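Local atomic coordinates of giardin subunit alpha-1 (Giardia intestinalis, PDB entry 4EVF), a protein that binds calcium and, in its presence, phospholipids such as phosphatidylserine, as an annexin, and is involved in attachment of the parasite to the intestinal mucosa. Residues I23-I26 and A27-S31; K282-A285 and P286-T290; P182-E185 and Y186-I189; T5-A8 and N9-K12. All coordinates share one frame; numbering follows the deposited sequence.

Interaction 1 (I23-I26 and A27-S31); sequences IAFI and ASEYS
S28 reaches back to F25 through its hydroxyl, which donates from OG to the main-chain O of F25 over 2.6 Å, with the donor tilted out of the carbonyl plane. Its torsion makes this possible: OG lies between the backbone N and the carbonyl carbon (chi1 82°), where it can bend toward the preceding turn. The same F25 O takes weak bonds from the amides of S28 and E29, and E29 CG packs against it at 3.2 Å. E29 doubles back over the phenylalanine. Its chi1 (-70°) puts CG over one face of the F25 ring, 4.3 Å from the centroid, a CH-pi contact, and the bend at chi2 lays the carboxylate across it, the planes 17° apart; E29 CD is 3.8 Å from F25 CZ. Beside it Y30 turns an edge to I26, its CD2 3.2 Å from I26 O and near the ring plane, while E29 CB lies over the rim of one Y30 face.

Behind these contacts, A27 N bonds to I23 O at 2.9 Å and S28 N to A24 O, both spanning four residues. E29 N, only weakly bonded to F25 O, makes its better bond to I26 O, three residues back, at 3.2 Å. Further out, I26 and Y30 pack on helix 4-16, A24 and A27 on helix 284-292, and S28 O accepts a bond from R293. This tightening of the backbone ladder is typical of a helix running out into a turn, here within the predicted first repeat of the all-helical annexin fold.

Interaction 2 (K282-A285 and P286-T290); sequences KRMA and PILRT
The pyrrolidine ring of P286 fits against the carbonyls of the turn before it, with CD 3.0 Å from K282 O and CG 3.3 Å from R283 O. Having no N-H, P286 offers K282 O ring carbons in place of an amide donor. A285 CB lies 3.4 Å from P286 CD, a tight approach across the adjoining peptide link. The flat carbonyl group of P286 is in turn approached from opposite faces by T290, whose N is 3.0 Å away from P286 O and whose OG1 donates to that oxygen over 2.7 Å; two bonds therefore grip one acceptor.

M284 and L288 supply the apolar contact. M284 CG is anti to the backbone N (chi1 173°), and bends at chi2 and chi3 bring SD to 3.7 Å from L288 CG, the two side chains crossing at a slant. Their backbones are tied as well, L288 N to M284 O and R289 N to A285 O, the latter almost straight at 176°. M284 and L288 both face helices 62-70 and 245-255, whereas T290 packs on V21 and F25 of helix 20-28. The extended R283 carries its guanidinium to a salt bridge with E20 and a hydrogen bond to G60 O. Proline in the opening turn, where a missing amide costs little, is a familiar feature of alpha-helices, and this one closes the predicted fourth annexin repeat against helix 20-28.

Interaction 3 (P182-E185 and Y186-I189); sequences PSAE and YRPI
R187 runs back alongside S183, and its guanidinium turns one face to S183 O, which lies off toward the rim, 3.9 Å from CZ. The chain is extended from CG to NE, with CG 3.2 Å from the same S183 O and NH2 3.7 Å from S183 CB. NE donates to the main-chain O of L225, which helps fix the group across the turn.

P188 meets the carbonyls of the preceding turn with ring carbons: CD is 3.1 Å from A184 O and CG 2.9 Å from E185 O. Since P188 has no N-H, the backbone ladder skips A184 O and the helix kinks here. It resumes with I189 N bonded to E185 O at 3.2 Å, and I189 CG1 packs on that oxygen too. Y186 leads the other way: CG is anti to the backbone N (chi1 -176°), and the hydroxyl bonds to H221 while the ring packs on helix 211-225. E185 reaches S150 and R151. With P182 at the N-cap position and its O accepting the first helical bond from Y186 N, this is the first turn of a proline-kinked alpha-helix in the predicted third annexin repeat.

Interaction 4 (T5-A8 and N9-K12); sequences TDIA and NELK
L11 N donates to I7 O over 3.0 Å at an almost straight 170°, and E10 N to D6 O over 3.0 Å at 162°. On either side along the chain N9 N bonds to T5 O and K12 N to A8 O, at 2.9 Å for the latter. Four successive amides thus each find the carbonyl four residues earlier, the unbroken ladder of a regular alpha-helix.

Around this core the side chains touch mainly the backbone. E10 lays its CG 3.5 Å from D6 O and its CB 3.4 Å from I7 O; CG is anti to the carbonyl carbon (chi1 -67°), which directs the extended chain back along the previous turn until OE2 comes within 3.7 Å of I7 CA. L11 leans on I7 as well, CD1 being 4.4 Å from I7 CG2 in a loose apolar contact.

I7 and L11 both pack on I38 of helix 32-46 and on I26 of helix 20-28, which E10 also touches, while K12 swings its chain toward Y42 and Y46. Polar cohesion therefore resides in the main chain, and the side chains sort by face: I7, A8 and L11 are buried, T5 and D6 exposed. Such amphipathic chemistry implies a helix held by its own backbone bonds and docked onto the rest of the first predicted annexin repeat through aliphatic groups.

How the interactions relate
Interactions 1, 2 and 4 form a connected group. Helix 20-28 stands at its middle: I26 and Y30 of interaction 1 pack on I7 and L11 of interaction 4, and T290 CG2 of interaction 2 comes within 3.3 Å of F25 CA. Interactions 2 and 4 do not touch, their nearest atoms about 11 Å apart. Interaction 3 stands alone, with centres 32 to 42 Å from the others. Interaction 1 is the most buried, the other three only partly so. Prolines mark interactions 2 and 3, in the first turn of one helix and at the kink of the other, whereas interaction 4 is a plain backbone ladder and interaction 1 adds a hydroxyl bond and stacked carboxylate.

Interaction 1 (I23-I26 and A27-S31)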
loop_
_atom_site.group_PDB
_atom_site.type_symbol
_atom_site.label_atom_id
_atom_site.label_comp_id
_atom_site.label_asym_id
_atom_site.label_seq_id
_atom_site.Cartn_x
_atom_site.Cartn_y
_atom_site.Cartn_z
ATOM N N ILE A 23 12.464 -0.846 18.530
ATOM C CA ILE A 23 12.868 -0.553 17.157
ATOM C C ILE A 23 11.662 -0.056 16.367
ATOM O O ILE A 23 11.751 0.924 15.624
ATOM C CB ILE A 23 13.493 -1.778 16.472
ATOM C CG1 ILE A 23 14.765 -2.204 17.211
ATOM C CG2 ILE A 23 13.739 -1.509 14.986
ATOM C CD1 ILE A 23 15.234 -3.596 16.848
ATOM N N ALA A 24 10.528 -0.728 16.544
ATOM C CA ALA A 24 9.290 -0.310 15.911
ATOM C C ALA A 24 8.914 1.097 16.353
ATOM O O ALA A 24 8.479 1.912 15.540
ATOM C CB ALA A 24 8.149 -1.309 16.228
ATOM N N PHE A 25 9.102 1.396 17.633
ATOM C CA PHE A 25 8.703 2.707 18.131
ATOM C C PHE A 25 9.536 3.825 17.507
ATOM O O PHE A 25 9.002 4.873 17.121
ATOM C CB PHE A 25 8.784 2.798 19.656
ATOM C CG PHE A 25 8.479 4.176 20.175
ATOM C CD1 PHE A 25 7.191 4.675 20.118
ATOM C CD2 PHE A 25 9.487 4.987 20.678
ATOM C CE1 PHE A 25 6.905 5.952 20.568
ATOM C CE2 PHE A 25 9.209 6.260 21.134
ATOM C CZ PHE A 25 7.917 6.746 21.078
ATOM N N ILE A 26 10.845 3.606 17.437
ATOM C CA ILE A 26 11.741 4.578 16.817
ATOM C C ILE A 26 11.399 4.735 15.344
ATOM O O ILE A 26 11.334 5.846 14.826
ATOM C CB ILE A 26 13.217 4.174 16.958
ATOM C CG1 ILE A 26 13.634 4.190 18.434
ATOM C CG2 ILE A 26 14.092 5.117 16.153
ATOM C CD1 ILE A 26 14.862 3.366 18.736
ATOM N N ALA A 27 11.170 3.618 14.659
ATOM C CA ALA A 27 10.824 3.691 13.249
ATOM C C ALA A 27 9.537 4.489 13.062
ATOM O O ALA A 27 9.396 5.224 12.086
ATOM C CB ALA A 27 10.696 2.300 12.652
ATOM N N SER A 28 8.613 4.355 14.017
ATOM C CA SER A 28 7.277 4.944 13.910
ATOM C C SER A 28 7.312 6.465 14.054
ATOM O O SER A 28 6.383 7.165 13.656
ATOM C CB SER A 28 6.364 4.363 14.990
ATOM O OG SER A 28 6.553 5.014 16.237
ATOM N N GLU A 29 8.394 6.963 14.640
ATOM C CA GLU A 29 8.543 8.381 14.933
ATOM C C GLU A 29 8.925 9.212 13.708
ATOM O O GLU A 29 8.841 10.439 13.740
ATOM C CB GLU A 29 9.621 8.557 16.002
ATOM C CG GLU A 29 9.227 8.059 17.367
ATOM C CD GLU A 29 8.191 8.955 17.993
ATOM O OE1 GLU A 29 6.986 8.745 17.740
ATOM O OE2 GLU A 29 8.585 9.892 18.719
ATOM N N TYR A 30 9.346 8.537 12.641
ATOM C CA TYR A 30 10.011 9.190 11.517
ATOM C C TYR A 30 9.538 8.691 10.162
ATOM O O TYR A 30 9.266 7.497 9.975
ATOM C CB TYR A 30 11.519 8.973 11.612
ATOM C CG TYR A 30 12.131 9.509 12.879
ATOM C CD1 TYR A 30 12.308 10.875 13.059
ATOM C CD2 TYR A 30 12.525 8.655 13.904
ATOM C CE1 TYR A 30 12.857 11.372 14.216
ATOM C CE2 TYR A 30 13.074 9.147 15.065
ATOM C CZ TYR A 30 13.242 10.510 15.210
ATOM O OH TYR A 30 13.794 11.018 16.358
ATOM N N SER A 31 9.478 9.614 9.209
ATOM C CA SER A 31 9.031 9.327 7.851
ATOM C C SER A 31 10.041 8.450 7.132
ATOM O O SER A 31 11.144 8.238 7.625
ATOM C CB SER A 31 8.910 10.620 7.063
ATOM O OG SER A 31 10.213 11.113 6.804
#

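Interaction 2 (K282-A285 and P286-T290)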
loop_
_atom_site.group_PDB
_atom_site.type_symbol
_atom_site.label_atom_id
_atom_site.label_comp_id
_atom_site.label_asym_id
_atom_site.label_seq_id
_atom_site.Cartn_x
_atom_site.Cartn_y
_atom_site.Cartn_z
ATOM N N LYS A 282 1.141 -12.454 19.767
ATOM C CA LYS A 282 1.738 -11.705 20.868
ATOM C C LYS A 282 2.933 -10.852 20.449
ATOM O O LYS A 282 3.145 -9.772 20.994
ATOM C CB LYS A 282 2.176 -12.674 21.970
ATOM C CG LYS A 282 1.854 -12.186 23.358
ATOM C CD LYS A 282 2.022 -13.290 24.387
ATOM C CE LYS A 282 3.477 -13.640 24.609
ATOM N NZ LYS A 282 3.594 -14.712 25.640
ATOM N N ARG A 283 3.719 -11.367 19.510
ATOM C CA ARG A 283 4.913 -10.683 19.006
ATOM C C ARG A 283 4.559 -9.604 17.973
ATOM O O ARG A 283 4.914 -8.434 18.134
ATOM C CB ARG A 283 5.887 -11.711 18.410
ATOM C CG ARG A 283 7.215 -11.139 17.927
ATOM C CD ARG A 283 8.030 -12.207 17.215
ATOM N NE ARG A 283 9.306 -11.706 16.702
ATOM C CZ ARG A 283 10.035 -12.344 15.791
ATOM N NH1 ARG A 283 9.608 -13.493 15.288
ATOM N NH2 ARG A 283 11.184 -11.830 15.372
ATOM N N MET A 284 3.847 -9.997 16.922
ATOM C CA MET A 284 3.547 -9.092 15.813
ATOM C C MET A 284 2.646 -7.926 16.195
ATOM O O MET A 284 2.862 -6.794 15.751
ATOM C CB MET A 284 2.893 -9.862 14.663
ATOM C CG MET A 284 2.387 -8.971 13.536
ATOM S SD MET A 284 3.744 -8.148 12.644
ATOM C CE MET A 284 4.512 -9.557 11.854
ATOM N N ALA A 285 1.622 -8.196 16.999
ATOM C CA ALA A 285 0.615 -7.178 17.289
ATOM C C ALA A 285 1.160 -5.874 17.898
ATOM O O ALA A 285 0.815 -4.783 17.438
ATOM C CB ALA A 285 -0.508 -7.751 18.144
ATOM N N PRO A 286 1.987 -5.973 18.951
ATOM C CA PRO A 286 2.492 -4.723 19.526
ATOM C C PRO A 286 3.335 -3.944 18.515
ATOM O O PRO A 286 3.340 -2.716 18.521
ATOM C CB PRO A 286 3.354 -5.190 20.712
ATOM C CG PRO A 286 3.581 -6.647 20.499
ATOM C CD PRO A 286 2.389 -7.152 19.740
ATOM N N ILE A 287 4.040 -4.667 17.659
ATOM C CA ILE A 287 4.829 -4.026 16.622
ATOM C C ILE A 287 3.914 -3.222 15.702
ATOM O O ILE A 287 4.161 -2.042 15.467
ATOM C CB ILE A 287 5.651 -5.044 15.820
ATOM C CG1 ILE A 287 6.753 -5.640 16.702
ATOM C CG2 ILE A 287 6.233 -4.392 14.566
ATOM C CD1 ILE A 287 7.472 -6.819 16.081
ATOM N N LEU A 288 2.848 -3.853 15.202
ATOM C CA LEU A 288 1.936 -3.159 14.294
ATOM C C LEU A 288 1.243 -1.965 14.956
ATOM O O LEU A 288 1.198 -0.871 14.379
ATOM C CB LEU A 288 0.907 -4.126 13.680
ATOM C CG LEU A 288 1.393 -5.236 12.742
ATOM C CD1 LEU A 288 0.201 -6.094 12.254
ATOM C CD2 LEU A 288 2.195 -4.675 11.552
ATOM N N ARG A 289 0.731 -2.159 16.162
ATOM C CA ARG A 289 0.076 -1.085 16.877
ATOM C C ARG A 289 1.030 0.104 17.122
ATOM O O ARG A 289 0.625 1.207 17.088
ATOM C CB ARG A 289 -0.581 -1.529 18.186
ATOM C CG ARG A 289 -1.844 -2.361 18.057
ATOM C CD ARG A 289 -2.374 -2.801 19.407
ATOM N NE ARG A 289 -3.234 -1.782 19.933
ATOM C CZ ARG A 289 -3.988 -1.886 21.008
ATOM N NH1 ARG A 289 -4.029 -2.986 21.690
ATOM N NH2 ARG A 289 -4.730 -0.884 21.371
ATOM N N THR A 290 2.285 -0.153 17.368
ATOM C CA THR A 290 3.269 0.918 17.516
ATOM C C THR A 290 3.400 1.704 16.203
ATOM O O THR A 290 3.269 2.936 16.176
ATOM C CB THR A 290 4.646 0.367 17.922
ATOM O OG1 THR A 290 4.528 -0.392 19.132
ATOM C CG2 THR A 290 5.635 1.507 18.141
#

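Interaction 3 (P182-E185 and Y186-I189)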
loop_
_atom_site.group_PDB
_atom_site.type_symbol
_atom_site.label_atom_id
_atom_site.label_comp_id
_atom_site.label_asym_id
_atom_site.label_seq_id
_atom_site.Cartn_x
_atom_site.Cartn_y
_atom_site.Cartn_z
ATOM N N PRO A 182 -8.157 11.910 -12.184
ATOM C CA PRO A 182 -7.327 12.416 -11.089
ATOM C C PRO A 182 -8.060 12.238 -9.772
ATOM O O PRO A 182 -9.279 12.347 -9.748
ATOM C CB PRO A 182 -7.159 13.907 -11.429
ATOM C CG PRO A 182 -7.425 13.998 -12.920
ATOM C CD PRO A 182 -8.501 12.964 -13.157
ATOM N N SER A 183 -7.333 11.941 -8.699
ATOM C CA SER A 183 -7.958 11.742 -7.400
ATOM C C SER A 183 -8.757 12.960 -6.966
ATOM O O SER A 183 -9.860 12.835 -6.426
ATOM C CB SER A 183 -6.904 11.427 -6.337
ATOM O OG SER A 183 -6.238 10.217 -6.632
ATOM N N ALA A 184 -8.193 14.145 -7.194
ATOM C CA ALA A 184 -8.842 15.367 -6.744
ATOM C C ALA A 184 -10.240 15.500 -7.339
ATOM O O ALA A 184 -11.119 16.072 -6.714
ATOM C CB ALA A 184 -7.988 16.584 -7.080
ATOM N N GLU A 185 -10.431 14.965 -8.545
ATOM C CA GLU A 185 -11.720 15.031 -9.231
ATOM C C GLU A 185 -12.610 13.881 -8.811
ATOM O O GLU A 185 -13.837 14.003 -8.763
ATOM C CB GLU A 185 -11.515 14.989 -10.749
ATOM C CG GLU A 185 -10.553 16.055 -11.262
ATOM C CD GLU A 185 -10.639 16.271 -12.761
ATOM O OE1 GLU A 185 -11.156 15.375 -13.477
ATOM O OE2 GLU A 185 -10.197 17.348 -13.227
ATOM N N TYR A 186 -11.993 12.752 -8.502
ATOM C CA TYR A 186 -12.777 11.560 -8.175
ATOM C C TYR A 186 -13.719 11.787 -6.998
ATOM O O TYR A 186 -14.901 11.441 -7.064
ATOM C CB TYR A 186 -11.863 10.373 -7.898
ATOM C CG TYR A 186 -12.623 9.084 -7.646
ATOM C CD1 TYR A 186 -13.121 8.338 -8.708
ATOM C CD2 TYR A 186 -12.839 8.618 -6.350
ATOM C CE1 TYR A 186 -13.808 7.148 -8.488
ATOM C CE2 TYR A 186 -13.528 7.422 -6.123
ATOM C CZ TYR A 186 -14.010 6.697 -7.198
ATOM O OH TYR A 186 -14.702 5.510 -7.000
ATOM N N ARG A 187 -13.198 12.391 -5.934
ATOM C CA ARG A 187 -13.959 12.595 -4.700
ATOM C C ARG A 187 -15.289 13.326 -4.924
ATOM O O ARG A 187 -16.344 12.861 -4.467
ATOM C CB ARG A 187 -13.083 13.305 -3.658
ATOM C CG ARG A 187 -11.626 12.817 -3.703
ATOM C CD ARG A 187 -10.735 13.360 -2.587
ATOM N NE ARG A 187 -9.532 12.532 -2.445
ATOM C CZ ARG A 187 -8.312 12.872 -2.858
ATOM N NH1 ARG A 187 -8.092 14.057 -3.431
ATOM N NH2 ARG A 187 -7.297 12.028 -2.681
ATOM N N PRO A 188 -15.257 14.478 -5.625
ATOM C CA PRO A 188 -16.527 15.158 -5.932
ATOM C C PRO A 188 -17.449 14.311 -6.821
ATOM O O PRO A 188 -18.666 14.352 -6.661
ATOM C CB PRO A 188 -16.084 16.428 -6.679
ATOM C CG PRO A 188 -14.616 16.207 -7.031
ATOM C CD PRO A 188 -14.077 15.282 -5.994
ATOM N N ILE A 189 -16.868 13.568 -7.755
ATOM C CA ILE A 189 -17.645 12.664 -8.600
ATOM C C ILE A 189 -18.353 11.573 -7.781
ATOM O O ILE A 189 -19.526 11.266 -8.017
ATOM C CB ILE A 189 -16.767 12.045 -9.694
ATOM C CG1 ILE A 189 -16.318 13.153 -10.656
ATOM C CG2 ILE A 189 -17.537 10.931 -10.455
ATOM C CD1 ILE A 189 -15.333 12.733 -11.687
#

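Interaction 4 (T5-A8 and N9-K12)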
loop_
_atom_site.group_PDB
_atom_site.type_symbol
_atom_site.label_atom_id
_atom_site.label_comp_id
_atom_site.label_asym_id
_atom_site.label_seq_id
_atom_site.Cartn_x
_atom_site.Cartn_y
_atom_site.Cartn_z
ATOM N N THR A 5 22.651 11.225 14.295
ATOM C CA THR A 5 23.638 10.378 14.948
ATOM C C THR A 5 23.104 9.874 16.289
ATOM O O THR A 5 23.349 8.734 16.684
ATOM C CB THR A 5 24.984 11.106 15.161
ATOM O OG1 THR A 5 24.740 12.393 15.741
ATOM C CG2 THR A 5 25.719 11.277 13.834
ATOM N N ASP A 6 22.353 10.721 16.984
ATOM C CA ASP A 6 21.802 10.326 18.272
ATOM C C ASP A 6 20.660 9.313 18.135
ATOM O O ASP A 6 20.580 8.372 18.922
ATOM C CB ASP A 6 21.369 11.545 19.080
ATOM C CG ASP A 6 22.549 12.325 19.625
ATOM O OD1 ASP A 6 23.528 11.693 20.079
ATOM O OD2 ASP A 6 22.502 13.569 19.597
ATOM N N ILE A 7 19.794 9.509 17.141
ATOM C CA ILE A 7 18.783 8.503 16.803
ATOM C C ILE A 7 19.440 7.189 16.407
ATOM O O ILE A 7 18.963 6.107 16.765
ATOM C CB ILE A 7 17.898 8.953 15.630
ATOM C CG1 ILE A 7 17.341 10.352 15.884
ATOM C CG2 ILE A 7 16.771 7.937 15.369
ATOM C CD1 ILE A 7 16.735 10.977 14.651
ATOM N N ALA A 8 20.525 7.270 15.641
ATOM C CA ALA A 8 21.232 6.054 15.252
ATOM C C ALA A 8 21.729 5.326 16.499
ATOM O O ALA A 8 21.733 4.092 16.546
ATOM C CB ALA A 8 22.385 6.368 14.299
ATOM N N ASN A 9 22.143 6.087 17.510
ATOM C CA ASN A 9 22.564 5.484 18.779
ATOM C C ASN A 9 21.403 4.817 19.521
ATOM O O ASN A 9 21.551 3.709 20.052
ATOM C CB ASN A 9 23.261 6.496 19.697
ATOM C CG ASN A 9 23.798 5.846 20.974
ATOM O OD1 ASN A 9 23.179 5.928 22.039
ATOM N ND2 ASN A 9 24.937 5.170 20.859
ATOM N N GLU A 10 20.257 5.493 19.573
ATOM C CA GLU A 10 19.053 4.878 20.144
ATOM C C GLU A 10 18.811 3.524 19.504
ATOM O O GLU A 10 18.599 2.512 20.185
ATOM C CB GLU A 10 17.823 5.745 19.898
ATOM C CG GLU A 10 17.813 7.077 20.621
ATOM C CD GLU A 10 16.526 7.839 20.376
ATOM O OE1 GLU A 10 15.449 7.363 20.820
ATOM O OE2 GLU A 10 16.585 8.902 19.722
ATOM N N LEU A 11 18.834 3.509 18.179
ATOM C CA LEU A 11 18.629 2.272 17.436
ATOM C C LEU A 11 19.662 1.200 17.768
ATOM O O LEU A 11 19.322 0.026 17.901
ATOM C CB LEU A 11 18.590 2.546 15.930
ATOM C CG LEU A 11 17.244 3.106 15.472
ATOM C CD1 LEU A 11 17.359 3.797 14.108
ATOM C CD2 LEU A 11 16.191 1.998 15.453
ATOM N N LYS A 12 20.922 1.604 17.903
ATOM C CA LYS A 12 22.000 0.679 18.247
ATOM C C LYS A 12 21.699 -0.065 19.549
ATOM O O LYS A 12 21.879 -1.283 19.655
ATOM C CB LYS A 12 23.313 1.453 18.399
ATOM C CG LYS A 12 24.514 0.582 18.718
ATOM C CD LYS A 12 24.940 -0.228 17.503
ATOM C CE LYS A 12 26.113 -1.149 17.816
ATOM N NZ LYS A 12 26.379 -2.077 16.674
#